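Extracellular solute-binding protein, family 3 (Methylophaga aminisulfidivorans MP, PDB 5SV6) is of unknown function but has the architecture of a periplasmic solute-binding protein and is probably associated with the methanol dehydrogenase system. Local coordinates at residues E55-N60 / Y195-L200; L100-D105 / A256-D261; A118-Y123 / E267-L272; A129-A134 / V228-V233; M151-I156 / F176-S181. All coordinates share one frame; numbering follows the deposited sequence.

Contact 1: residues E55-N60 / Y195-L200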
# COMPACT_ATOMS: atom_id res chain seq x y z
N GLU A 55 -0.10 -4.51 -10.91
CA GLU A 55 -0.51 -3.86 -9.66
C GLU A 55 0.32 -2.61 -9.39
O GLU A 55 1.05 -2.53 -8.41
CB GLU A 55 -0.47 -4.83 -8.47
CG GLU A 55 -0.96 -4.19 -7.17
CD GLU A 55 -1.97 -5.02 -6.41
OE1 GLU A 55 -2.55 -5.96 -6.99
OE2 GLU A 55 -2.19 -4.70 -5.22
N MSE A 56 0.22 -1.64 -10.29
CA MSE A 56 0.89 -0.36 -10.10
C MSE A 56 0.26 0.33 -8.90
O MSE A 56 -0.92 0.11 -8.61
CB MSE A 56 0.76 0.49 -11.38
CG MSE A 56 1.55 -0.06 -12.54
SE MSE A 56 3.46 -0.17 -12.13
CE MSE A 56 4.02 1.65 -12.56
N PRO A 57 1.04 1.15 -8.18
CA PRO A 57 2.41 1.53 -8.54
C PRO A 57 3.48 0.57 -7.99
O PRO A 57 4.66 0.82 -8.18
CB PRO A 57 2.56 2.92 -7.89
CG PRO A 57 1.71 2.81 -6.64
CD PRO A 57 0.55 1.87 -6.99
N TYR A 58 3.05 -0.51 -7.33
CA TYR A 58 3.99 -1.47 -6.77
C TYR A 58 4.79 -2.21 -7.83
O TYR A 58 6.02 -2.32 -7.72
CB TYR A 58 3.28 -2.52 -5.91
CG TYR A 58 2.46 -1.99 -4.75
CD1 TYR A 58 1.09 -1.81 -4.87
CD2 TYR A 58 3.04 -1.73 -3.52
CE1 TYR A 58 0.33 -1.36 -3.80
CE2 TYR A 58 2.29 -1.28 -2.45
CZ TYR A 58 0.94 -1.09 -2.60
OH TYR A 58 0.19 -0.65 -1.53
N SER A 59 4.10 -2.74 -8.84
CA SER A 59 4.67 -3.76 -9.70
C SER A 59 3.88 -3.93 -10.99
O SER A 59 2.66 -3.84 -10.97
CB SER A 59 4.70 -5.11 -8.96
OG SER A 59 5.16 -6.16 -9.80
N ASN A 60 4.57 -4.17 -12.10
CA ASN A 60 3.92 -4.75 -13.28
C ASN A 60 4.91 -5.60 -14.09
O ASN A 60 6.11 -5.57 -13.84
CB ASN A 60 3.18 -3.69 -14.14
CG ASN A 60 4.12 -2.76 -14.92
OD1 ASN A 60 5.32 -2.99 -15.03
ND2 ASN A 60 3.56 -1.68 -15.47
N TYR A 195 -6.56 -4.10 -8.63
CA TYR A 195 -6.53 -3.00 -7.67
C TYR A 195 -5.96 -1.78 -8.36
O TYR A 195 -4.79 -1.80 -8.76
CB TYR A 195 -5.54 -3.34 -6.54
CG TYR A 195 -6.09 -3.91 -5.25
CD1 TYR A 195 -6.20 -5.29 -5.06
CD2 TYR A 195 -6.43 -3.07 -4.19
CE1 TYR A 195 -6.67 -5.82 -3.87
CE2 TYR A 195 -6.90 -3.59 -2.99
CZ TYR A 195 -7.02 -4.97 -2.84
OH TYR A 195 -7.49 -5.50 -1.66
N ALA A 196 -6.74 -0.70 -8.47
CA ALA A 196 -6.23 0.52 -9.09
C ALA A 196 -6.41 1.77 -8.22
O ALA A 196 -7.41 2.48 -8.34
CB ALA A 196 -6.86 0.74 -10.48
N PRO A 197 -5.42 2.06 -7.35
CA PRO A 197 -5.53 3.23 -6.47
C PRO A 197 -5.52 4.58 -7.20
O PRO A 197 -5.99 5.58 -6.64
CB PRO A 197 -4.29 3.11 -5.57
CG PRO A 197 -3.33 2.26 -6.37
CD PRO A 197 -4.20 1.28 -7.09
N ASP A 198 -4.97 4.62 -8.42
CA ASP A 198 -5.01 5.84 -9.22
C ASP A 198 -6.45 6.31 -9.51
O ASP A 198 -6.71 7.50 -9.66
CB ASP A 198 -4.26 5.63 -10.53
CG ASP A 198 -4.85 4.52 -11.37
OD1 ASP A 198 -4.90 3.37 -10.88
OD2 ASP A 198 -5.28 4.81 -12.51
N LEU A 199 -7.38 5.36 -9.58
CA LEU A 199 -8.80 5.68 -9.68
C LEU A 199 -9.27 6.49 -8.47
O LEU A 199 -10.00 7.48 -8.60
CB LEU A 199 -9.61 4.38 -9.78
CG LEU A 199 -11.12 4.54 -9.65
CD1 LEU A 199 -11.68 5.36 -10.82
CD2 LEU A 199 -11.82 3.19 -9.53
N LEU A 200 -8.87 6.06 -7.28
CA LEU A 200 -9.31 6.75 -6.06
C LEU A 200 -8.76 8.18 -5.99
O LEU A 200 -9.48 9.10 -5.62
CB LEU A 200 -8.94 5.95 -4.80
CG LEU A 200 -9.55 4.55 -4.73
CD1 LEU A 200 -9.18 3.84 -3.44
CD2 LEU A 200 -11.05 4.63 -4.84
O HOH W 1 -4.17 -5.49 -9.09
O HOH W 2 -2.79 -0.38 -10.18
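Glu55 OE1 is gripped twice, by the backbone N of Ala91 and by a water that donates to it at 2.7 Å. The same water accepts from Tyr195 N at 2.8 Å, so the carboxylate reaches the second segment through a solvent molecule. With CG opposite the backbone N (chi1 -177°) and the chain bent at chi2, the acid lies alongside the Tyr195 side chain. Its OE2 comes to 3.8 Å from Tyr195 CB, and carboxylate and ring planes are turned 36° from each other, neither stacked nor perpendicular. A second water sits between the main chains, donating to Met56 O and also to Tyr195 O, the latter at 2.8 Å.

The apolar touch is between two prolines. Pro57, which follows a cis peptide bond, sets its CD 3.9 Å from CG of Pro197, where the chain enters helix 197-206. Separately, Pro197 CD packs against a carbonyl oxygen, Met56 O, at 3.8 Å. Within 55-60, Glu55 and Ser59 exchange backbone hydrogen bonds in a tight hairpin with a classic beta bulge that sets Tyr58 and Ser59 opposite the single residue Glu55.

No direct hydrogen bond joins the segments; the polar bridges are water-mediated. A small contact bridged by two waters, near the middle of the molecule, is consistent with the cleft between the two lobes of a periplasmic binding protein-like fold.

Contact 2: residues L100-D105 / A256-D261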
# COMPACT_ATOMS: atom_id res chain seq x y z
N LEU A 100 4.14 -19.32 -0.34
CA LEU A 100 3.89 -20.46 0.54
C LEU A 100 3.68 -21.77 -0.22
O LEU A 100 3.56 -22.84 0.40
CB LEU A 100 2.69 -20.18 1.45
CG LEU A 100 2.87 -19.04 2.45
CD1 LEU A 100 1.59 -18.80 3.26
CD2 LEU A 100 4.07 -19.32 3.35
N LYS A 101 3.64 -21.69 -1.54
CA LYS A 101 3.51 -22.87 -2.40
C LYS A 101 4.80 -23.15 -3.16
O LYS A 101 4.82 -23.92 -4.13
CB LYS A 101 2.35 -22.70 -3.38
CG LYS A 101 0.99 -22.69 -2.69
CD LYS A 101 -0.13 -22.81 -3.72
CE LYS A 101 -1.48 -23.09 -3.05
NZ LYS A 101 -2.06 -21.91 -2.37
N ASN A 102 5.88 -22.50 -2.71
CA ASN A 102 7.22 -22.76 -3.23
C ASN A 102 7.43 -22.40 -4.70
O ASN A 102 8.29 -22.98 -5.36
CB ASN A 102 7.64 -24.21 -2.97
CG ASN A 102 7.73 -24.52 -1.49
OD1 ASN A 102 8.72 -24.19 -0.84
ND2 ASN A 102 6.70 -25.17 -0.96
N GLN A 103 6.66 -21.45 -5.22
CA GLN A 103 6.80 -21.02 -6.61
C GLN A 103 7.85 -19.93 -6.75
O GLN A 103 8.27 -19.59 -7.86
CB GLN A 103 5.47 -20.49 -7.14
CG GLN A 103 4.33 -21.48 -7.09
CD GLN A 103 4.57 -22.68 -7.96
OE1 GLN A 103 4.80 -23.79 -7.47
NE2 GLN A 103 4.53 -22.48 -9.28
N CYS A 104 8.26 -19.39 -5.62
CA CYS A 104 9.24 -18.32 -5.54
C CYS A 104 9.52 -18.11 -4.06
O CYS A 104 8.86 -18.70 -3.20
CB CYS A 104 8.75 -17.03 -6.21
SG CYS A 104 6.99 -16.67 -6.04
N ASP A 105 10.51 -17.26 -3.77
CA ASP A 105 11.15 -17.27 -2.47
C ASP A 105 11.04 -15.97 -1.70
O ASP A 105 11.28 -15.95 -0.51
CB ASP A 105 12.63 -17.63 -2.64
CG ASP A 105 12.81 -18.99 -3.28
OD1 ASP A 105 11.91 -19.85 -3.10
OD2 ASP A 105 13.82 -19.18 -3.98
N ALA A 256 9.29 -10.54 2.78
CA ALA A 256 8.83 -11.80 3.36
C ALA A 256 9.45 -12.99 2.66
O ALA A 256 9.59 -12.99 1.43
CB ALA A 256 7.30 -11.90 3.30
N VAL A 257 9.82 -14.01 3.44
CA VAL A 257 10.20 -15.31 2.89
C VAL A 257 9.45 -16.37 3.70
O VAL A 257 8.87 -16.05 4.74
CB VAL A 257 11.73 -15.56 3.02
CG1 VAL A 257 12.51 -14.41 2.39
CG2 VAL A 257 12.13 -15.72 4.48
N ARG A 258 9.45 -17.62 3.25
CA ARG A 258 8.86 -18.70 4.06
C ARG A 258 9.53 -18.78 5.44
O ARG A 258 10.72 -18.48 5.56
CB ARG A 258 8.97 -20.05 3.36
CG ARG A 258 8.11 -20.16 2.09
CD ARG A 258 8.39 -21.49 1.41
NE ARG A 258 9.75 -21.53 0.87
CZ ARG A 258 10.09 -21.01 -0.30
NH1 ARG A 258 9.17 -20.40 -1.04
NH2 ARG A 258 11.34 -21.08 -0.73
N SER A 259 8.78 -19.18 6.46
CA SER A 259 9.27 -19.16 7.84
C SER A 259 10.54 -20.01 8.05
O SER A 259 11.37 -19.70 8.91
CB SER A 259 8.17 -19.61 8.80
OG SER A 259 8.69 -19.83 10.09
N ASP A 260 10.69 -21.06 7.27
CA ASP A 260 11.83 -21.96 7.41
C ASP A 260 13.08 -21.49 6.65
O ASP A 260 14.15 -22.09 6.78
CB ASP A 260 11.45 -23.35 6.92
CG ASP A 260 11.14 -23.38 5.45
OD1 ASP A 260 9.98 -23.12 5.06
OD2 ASP A 260 12.08 -23.63 4.66
N ASP A 261 12.95 -20.42 5.86
CA ASP A 261 14.04 -19.94 5.01
C ASP A 261 14.89 -18.95 5.77
O ASP A 261 15.09 -17.82 5.32
CB ASP A 261 13.50 -19.29 3.73
CG ASP A 261 13.63 -20.19 2.51
OD1 ASP A 261 14.03 -21.37 2.66
OD2 ASP A 261 13.30 -19.74 1.39
O HOH W 3 11.09 -18.24 0.99
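The guanidinium of Arg258 lies with Asn102 OD1 over one face and a water over the opposite one. The amide oxygen is 3.3 Å from Arg258 NE, but the angle is too poor for a hydrogen bond. At the rim, near the guanidinium plane, NH1 donates to Cys104 O at 2.8 Å and NH2 to Asp105 OD1 at 2.7 Å. The second bond is nearly straight (174°) and forms a salt bridge, although NH2 meets the oxygen from above the carboxylate plane, the two groups being turned 79° apart. NH2 also pairs with Asp261 OD2 at 3.2 Å, which makes a three-residue ionic network. The water over the guanidinium connects Asp105 O, Arg258 N and Asp261 OD2.

Asn102, with positive phi, is the C-prime residue of a Schellman motif ending helix 94-99. The arginine thus binds one carbonyl at the helix end, Leu99 O, and one in the loop beyond it, Cys104 O, next to the Cys50-Cys104 disulfide, in an alpha/beta lobe of the solute-binding fold.

Contact 3: residues A118-Y123 / E267-L272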
# COMPACT_ATOMS: atom_id res chain seq x y z
N ALA A 118 8.25 -15.43 7.55
CA ALA A 118 9.29 -14.70 8.27
C ALA A 118 9.45 -13.33 7.60
O ALA A 118 9.40 -13.22 6.37
CB ALA A 118 10.62 -15.46 8.27
N THR A 119 9.63 -12.28 8.41
CA THR A 119 9.75 -10.94 7.86
C THR A 119 11.12 -10.34 8.19
O THR A 119 11.67 -10.56 9.27
CB THR A 119 8.64 -9.99 8.37
OG1 THR A 119 8.51 -10.12 9.79
CG2 THR A 119 7.31 -10.31 7.72
N SER A 120 11.65 -9.59 7.24
CA SER A 120 12.95 -8.96 7.41
C SER A 120 12.83 -7.81 8.40
O SER A 120 11.72 -7.43 8.80
CB SER A 120 13.40 -8.39 6.06
OG SER A 120 12.62 -7.24 5.74
N ASP A 121 13.97 -7.25 8.79
CA ASP A 121 13.97 -5.92 9.40
C ASP A 121 13.16 -5.01 8.48
O ASP A 121 13.28 -5.09 7.24
CB ASP A 121 15.40 -5.36 9.51
CG ASP A 121 16.31 -6.22 10.37
OD1 ASP A 121 15.81 -6.88 11.30
OD2 ASP A 121 17.54 -6.25 10.11
N PRO A 122 12.31 -4.16 9.06
CA PRO A 122 11.51 -3.24 8.23
C PRO A 122 12.43 -2.33 7.41
O PRO A 122 13.42 -1.85 7.96
CB PRO A 122 10.75 -2.40 9.26
CG PRO A 122 10.80 -3.18 10.53
CD PRO A 122 12.08 -3.97 10.50
N TYR A 123 12.13 -2.11 6.13
CA TYR A 123 12.97 -1.21 5.34
C TYR A 123 12.31 0.15 5.11
O TYR A 123 12.94 1.06 4.59
CB TYR A 123 13.46 -1.87 4.04
CG TYR A 123 12.38 -2.29 3.06
CD1 TYR A 123 11.78 -3.55 3.13
CD2 TYR A 123 12.00 -1.45 2.03
CE1 TYR A 123 10.80 -3.93 2.22
CE2 TYR A 123 11.03 -1.82 1.12
CZ TYR A 123 10.43 -3.06 1.21
OH TYR A 123 9.47 -3.40 0.29
N GLU A 267 20.58 -13.23 4.84
CA GLU A 267 21.23 -12.56 3.71
C GLU A 267 20.44 -11.31 3.29
O GLU A 267 21.01 -10.29 2.91
CB GLU A 267 21.37 -13.50 2.51
CG GLU A 267 22.42 -14.59 2.68
CD GLU A 267 22.69 -15.36 1.40
OE1 GLU A 267 22.52 -14.79 0.29
OE2 GLU A 267 23.08 -16.54 1.50
N ILE A 268 19.12 -11.42 3.35
CA ILE A 268 18.26 -10.31 3.03
C ILE A 268 18.45 -9.15 4.01
O ILE A 268 18.61 -8.01 3.60
CB ILE A 268 16.78 -10.76 2.96
CG1 ILE A 268 16.58 -11.61 1.70
CG2 ILE A 268 15.85 -9.55 2.97
CD1 ILE A 268 15.25 -12.34 1.61
N ASN A 269 18.47 -9.45 5.30
CA ASN A 269 18.67 -8.41 6.30
C ASN A 269 20.01 -7.70 6.12
O ASN A 269 20.11 -6.48 6.26
CB ASN A 269 18.55 -8.99 7.71
CG ASN A 269 17.10 -9.15 8.14
OD1 ASN A 269 16.21 -8.49 7.58
ND2 ASN A 269 16.86 -10.00 9.13
N THR A 270 21.03 -8.47 5.78
CA THR A 270 22.35 -7.91 5.55
C THR A 270 22.31 -6.98 4.34
O THR A 270 22.85 -5.88 4.39
CB THR A 270 23.38 -9.04 5.33
OG1 THR A 270 23.58 -9.72 6.57
CG2 THR A 270 24.74 -8.49 4.85
N ALA A 271 21.64 -7.42 3.28
CA ALA A 271 21.59 -6.64 2.05
C ALA A 271 20.78 -5.36 2.26
O ALA A 271 21.16 -4.30 1.78
CB ALA A 271 21.00 -7.46 0.91
N LEU A 272 19.66 -5.47 2.98
CA LEU A 272 18.80 -4.31 3.27
C LEU A 272 19.57 -3.21 3.98
O LEU A 272 19.45 -2.03 3.65
CB LEU A 272 17.61 -4.73 4.14
CG LEU A 272 16.53 -5.54 3.43
CD1 LEU A 272 15.42 -5.94 4.39
CD2 LEU A 272 15.99 -4.73 2.28
O HOH W 4 14.12 -10.47 10.40
O HOH W 5 18.25 -4.93 7.70
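Asp121 and Asn269 join strand 118-133 to helix 262-274, which packs beside the sheet in one lobe of the solute-binding fold. The direct hydrogen bond runs from Asp121 N to Asn269 OD1, 2.8 Å long with an angle of 152° at the hydrogen; the donor is tilted 31° from the plane of the amide carbonyl.

A stack accompanies the bond: the Asp121 carboxylate and the Asn269 amide lie nearly parallel, their planes 4° apart, with Asp121 OD2 at 3.5 Å from Asn269 CG.

Water extends the polar seam at two points. One molecule donates to Thr119 O and accepts from Asn269 ND2 at 3.1 Å; another donates to both Asp121 OD2 and Asn269 O. The asparagine therefore meets the strand through its amide oxygen directly and through its amide nitrogen by way of solvent.

Van der Waals contact comes from Leu272, one helical turn on. Its CD2 branch makes an apolar contact 4.2 Å from Tyr123 CB, while the Tyr123 hydroxyl is bonded elsewhere, to Met108 O. The other branch, Leu272 CD1, packs 3.4 Å from Ser120 OG, a hydroxyl that donates to Asp121 O at 2.7 Å and is also bonded to Ile255 N.

Contact 4: residues A129-A134 / V228-V233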
# COMPACT_ATOMS: atom_id res chain seq x y z
N ALA A 129 -3.30 7.97 4.46
CA ALA A 129 -3.29 9.43 4.40
C ALA A 129 -4.58 10.00 3.84
O ALA A 129 -5.18 9.42 2.93
CB ALA A 129 -2.10 9.93 3.57
N PHE A 130 -5.00 11.15 4.37
CA PHE A 130 -6.09 11.94 3.81
C PHE A 130 -5.61 12.69 2.58
O PHE A 130 -4.55 13.32 2.61
CB PHE A 130 -6.61 12.94 4.84
CG PHE A 130 -7.14 12.30 6.07
CD1 PHE A 130 -8.44 11.80 6.10
CD2 PHE A 130 -6.34 12.17 7.20
CE1 PHE A 130 -8.93 11.18 7.23
CE2 PHE A 130 -6.83 11.56 8.34
CZ PHE A 130 -8.12 11.08 8.36
N ILE A 131 -6.38 12.60 1.51
CA ILE A 131 -6.01 13.23 0.25
C ILE A 131 -7.18 14.08 -0.22
O ILE A 131 -8.27 13.56 -0.47
CB ILE A 131 -5.65 12.16 -0.79
CG1 ILE A 131 -4.36 11.44 -0.37
CG2 ILE A 131 -5.49 12.80 -2.18
CD1 ILE A 131 -4.09 10.12 -1.09
N TYR A 132 -6.96 15.39 -0.35
CA TYR A 132 -8.03 16.34 -0.66
C TYR A 132 -7.48 17.56 -1.41
O TYR A 132 -6.27 17.77 -1.45
CB TYR A 132 -8.77 16.75 0.63
CG TYR A 132 -7.88 17.27 1.74
CD1 TYR A 132 -7.29 16.41 2.64
CD2 TYR A 132 -7.67 18.64 1.89
CE1 TYR A 132 -6.48 16.88 3.66
CE2 TYR A 132 -6.86 19.12 2.91
CZ TYR A 132 -6.27 18.24 3.79
OH TYR A 132 -5.48 18.72 4.81
N PRO A 133 -8.37 18.36 -2.03
CA PRO A 133 -7.82 19.46 -2.83
C PRO A 133 -7.14 20.52 -1.98
O PRO A 133 -7.64 20.86 -0.91
CB PRO A 133 -9.07 20.06 -3.51
CG PRO A 133 -10.06 18.95 -3.53
CD PRO A 133 -9.83 18.24 -2.21
N ALA A 134 -5.99 21.00 -2.43
CA ALA A 134 -5.29 22.04 -1.70
C ALA A 134 -5.98 23.36 -2.00
O ALA A 134 -6.76 23.45 -2.95
CB ALA A 134 -3.83 22.09 -2.11
N VAL A 228 -4.81 18.69 -10.51
CA VAL A 228 -5.06 19.80 -9.60
C VAL A 228 -4.26 19.56 -8.32
O VAL A 228 -4.05 18.41 -7.94
CB VAL A 228 -6.55 19.96 -9.25
CG1 VAL A 228 -7.35 20.42 -10.46
CG2 VAL A 228 -7.12 18.66 -8.67
N PRO A 229 -3.82 20.65 -7.66
CA PRO A 229 -2.94 20.47 -6.51
C PRO A 229 -3.67 19.75 -5.38
O PRO A 229 -4.77 20.16 -5.02
CB PRO A 229 -2.61 21.91 -6.08
CG PRO A 229 -2.90 22.74 -7.28
CD PRO A 229 -4.04 22.07 -7.98
N LEU A 230 -3.07 18.70 -4.84
CA LEU A 230 -3.69 17.94 -3.75
C LEU A 230 -2.83 18.01 -2.51
O LEU A 230 -1.60 18.15 -2.58
CB LEU A 230 -3.87 16.48 -4.15
CG LEU A 230 -4.73 16.18 -5.39
CD1 LEU A 230 -4.83 14.67 -5.61
CD2 LEU A 230 -6.12 16.79 -5.30
N LYS A 231 -3.47 17.90 -1.36
CA LYS A 231 -2.77 17.71 -0.11
C LYS A 231 -2.82 16.25 0.25
O LYS A 231 -3.83 15.59 0.01
CB LYS A 231 -3.42 18.52 1.01
CG LYS A 231 -3.08 20.00 1.00
CD LYS A 231 -3.30 20.63 2.37
CE LYS A 231 -2.31 20.08 3.40
NZ LYS A 231 -2.44 20.76 4.72
N MSE A 232 -1.73 15.74 0.81
CA MSE A 232 -1.70 14.38 1.35
C MSE A 232 -1.21 14.42 2.80
O MSE A 232 -0.03 14.66 3.07
CB MSE A 232 -0.81 13.47 0.49
CG MSE A 232 -0.84 12.00 0.93
SE MSE A 232 0.13 10.79 -0.27
CE MSE A 232 1.87 11.65 -0.21
N VAL A 233 -2.13 14.22 3.73
CA VAL A 233 -1.83 14.34 5.14
C VAL A 233 -1.83 12.97 5.78
O VAL A 233 -2.87 12.31 5.84
CB VAL A 233 -2.88 15.24 5.85
CG1 VAL A 233 -2.59 15.32 7.35
CG2 VAL A 233 -2.90 16.63 5.22
O HOH W 6 -5.51 20.92 6.21
O HOH W 7 -6.76 22.10 -5.65
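An antiparallel strand pair, Phe130-Pro133 against Leu230-Val233, forms part of the large mixed sheet. Phe130 with Val233 and Tyr132 with Lys231 are hydrogen-bonded pairs, each making two bonds; Lys231 N to Tyr132 O, at 2.8 Å and 171°, is nearly linear. Beyond the last of them, Ala134 N continues the pattern to Pro229 O at 3.0 Å, and a water joins that carbonyl to Ala134 O.

On the face carrying Tyr132, Lys231 and Val233, the lysine lies alongside the tyrosine and sets its CB over the ring, 4.1 Å from the centroid, in a CH-pi contact. A first torsion of 53° puts the Tyr132 ring between its own backbone N and carbonyl carbon, and brings Tyr132 OH to 3.3 Å from Val233 CG2. Tyr132 OH also meets a water at 2.6 Å, which accepts weakly from Lys231 NZ.

The other face is apolar: Ile131 CG1 packs 3.8 Å from Met232 CG, with Ala129 CB touching the same CG from 3.6 Å. Val223 of helix 216-224 contacts Ile131, Leu230 and Met232 there. The chemistry is thus two-sided, with an apolar face turned to helix 216-224 and a face where an aliphatic lysine stem covers a ring while its ammonium reaches solvent.

Contact 5: residues M151-I156 / F176-S181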
# COMPACT_ATOMS: atom_id res chain seq x y z
N MSE A 151 -18.69 16.01 5.13
CA MSE A 151 -18.49 15.32 3.86
C MSE A 151 -19.36 14.07 3.77
O MSE A 151 -19.80 13.54 4.79
CB MSE A 151 -17.02 14.97 3.66
CG MSE A 151 -16.10 16.18 3.64
SE MSE A 151 -14.23 15.64 3.58
CE MSE A 151 -13.44 17.32 2.97
N SER A 152 -19.58 13.59 2.55
CA SER A 152 -20.43 12.44 2.29
C SER A 152 -19.80 11.38 1.39
O SER A 152 -20.16 10.21 1.47
CB SER A 152 -21.75 12.90 1.67
OG SER A 152 -22.39 13.84 2.52
N LYS A 153 -18.86 11.79 0.54
CA LYS A 153 -18.24 10.89 -0.43
C LYS A 153 -16.76 10.66 -0.13
O LYS A 153 -15.95 11.56 -0.32
CB LYS A 153 -18.37 11.46 -1.85
CG LYS A 153 -19.81 11.65 -2.33
CD LYS A 153 -20.36 10.36 -2.88
CE LYS A 153 -21.82 10.50 -3.33
NZ LYS A 153 -21.95 11.05 -4.71
N PHE A 154 -16.42 9.45 0.31
CA PHE A 154 -15.08 9.12 0.76
C PHE A 154 -14.47 8.02 -0.12
O PHE A 154 -14.97 6.90 -0.15
CB PHE A 154 -15.12 8.65 2.22
CG PHE A 154 -15.69 9.67 3.18
CD1 PHE A 154 -17.06 9.85 3.30
CD2 PHE A 154 -14.84 10.42 3.99
CE1 PHE A 154 -17.58 10.79 4.18
CE2 PHE A 154 -15.36 11.36 4.89
CZ PHE A 154 -16.73 11.54 4.98
N ALA A 155 -13.39 8.33 -0.82
CA ALA A 155 -12.75 7.29 -1.63
C ALA A 155 -11.83 6.46 -0.73
O ALA A 155 -10.75 6.92 -0.35
CB ALA A 155 -11.99 7.91 -2.78
N ILE A 156 -12.26 5.24 -0.38
CA ILE A 156 -11.47 4.35 0.47
C ILE A 156 -11.45 2.90 -0.03
O ILE A 156 -12.25 2.51 -0.88
CB ILE A 156 -11.96 4.34 1.93
CG1 ILE A 156 -13.36 3.70 2.02
CG2 ILE A 156 -11.95 5.77 2.52
CD1 ILE A 156 -13.71 3.21 3.40
N PHE A 176 -21.39 3.64 1.42
CA PHE A 176 -21.22 2.27 0.93
C PHE A 176 -21.44 2.15 -0.58
O PHE A 176 -20.60 1.59 -1.28
CB PHE A 176 -22.16 1.33 1.69
CG PHE A 176 -21.98 -0.12 1.34
CD1 PHE A 176 -22.77 -0.71 0.36
CD2 PHE A 176 -21.02 -0.89 1.99
CE1 PHE A 176 -22.61 -2.05 0.04
CE2 PHE A 176 -20.85 -2.23 1.67
CZ PHE A 176 -21.64 -2.81 0.70
N ASN A 177 -22.57 2.65 -1.07
CA ASN A 177 -22.85 2.57 -2.50
C ASN A 177 -21.76 3.24 -3.35
O ASN A 177 -21.33 2.70 -4.36
CB ASN A 177 -24.23 3.16 -2.85
CG ASN A 177 -25.37 2.38 -2.22
OD1 ASN A 177 -25.21 1.22 -1.84
ND2 ASN A 177 -26.52 3.02 -2.09
N TYR A 178 -21.29 4.41 -2.91
CA TYR A 178 -20.18 5.06 -3.59
C TYR A 178 -18.92 4.18 -3.66
O TYR A 178 -18.33 4.01 -4.72
CB TYR A 178 -19.85 6.40 -2.93
CG TYR A 178 -18.69 7.09 -3.59
CD1 TYR A 178 -18.73 7.41 -4.94
CD2 TYR A 178 -17.54 7.40 -2.88
CE1 TYR A 178 -17.67 8.04 -5.56
CE2 TYR A 178 -16.47 8.04 -3.49
CZ TYR A 178 -16.54 8.35 -4.84
OH TYR A 178 -15.49 8.97 -5.47
N THR A 179 -18.53 3.62 -2.52
CA THR A 179 -17.33 2.76 -2.42
C THR A 179 -17.44 1.51 -3.31
O THR A 179 -16.47 1.10 -3.97
CB THR A 179 -17.12 2.30 -0.96
OG1 THR A 179 -16.91 3.45 -0.13
CG2 THR A 179 -15.91 1.38 -0.85
N MSE A 180 -18.63 0.91 -3.33
CA MSE A 180 -18.89 -0.27 -4.14
C MSE A 180 -18.93 0.02 -5.65
O MSE A 180 -18.85 -0.90 -6.46
CB MSE A 180 -20.20 -0.93 -3.73
CG MSE A 180 -20.17 -1.55 -2.36
SE MSE A 180 -18.72 -2.86 -2.14
CE MSE A 180 -17.49 -1.80 -1.07
N SER A 181 -19.09 1.29 -6.01
CA SER A 181 -19.08 1.69 -7.42
C SER A 181 -17.64 1.80 -7.93
O SER A 181 -17.40 1.91 -9.14
CB SER A 181 -19.80 3.02 -7.63
OG SER A 181 -19.00 4.14 -7.24
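Lys153 and Tyr178 meet where strand 154-156 runs past helix 172-180, a helix in the connection that leads from this strand to its parallel neighbour 211-215, a beta-alpha-beta crossover in the second lobe. The short segments of strand and helix cross at -47°, their axes 8.3 Å apart.

The aromatic contacts centre on Tyr178. Lys153 CD lies over one ring face, 4.0 Å from the centroid and offset to the rim above CG, which makes a CH-pi contact; the two side chains cross at about a right angle. A first torsion of 179° carries the ring away from the helix backbone N and lays it against the strand, so that its edge meets the main chain: Tyr178 CD2 is 3.8 Å from Phe154 O, near the ring plane. The far end is fixed by a hydrogen bond between Tyr178 OH and Glu203 of helix 197-206.

No hydrogen bond passes directly between the two segments. Asn175, just before the second one, supplies a link through OD1 to Phe154 N; its carbonyl holds the Thr179 hydroxyl within the helix.

Van der Waals packing completes the interface one residue further along the helix. Thr179 directs its hydroxyl back to the helix, with Ile156 CG1 4.2 Å from OG1, while its methyl carbon CG2 rests 3.8 Å from Ile156 O.

Overall arrangement
From the N terminus the chain passes through the first segments of contacts 1, 2, 3, 4 and 5 in turn. Contact 5 closes first, a short loop nested inside all the others; contact 1 closes next, then contact 4, contact 2 and contact 3. Contact 1 crosses contacts 2, 3 and 4, and contacts 2 and 3 cross each other, whereas contact 4 is nested within both. Contacts 2 and 3, whose centres are about 14 Å apart, touch through the neighbouring strands 247-257 and 118-133. Strand 118-133 runs on to contact 4, on the opposite side of the chain's centre. Contact 5 touches contact 1 at Leu200, and contact 1 probably spans the cleft between the two lobes.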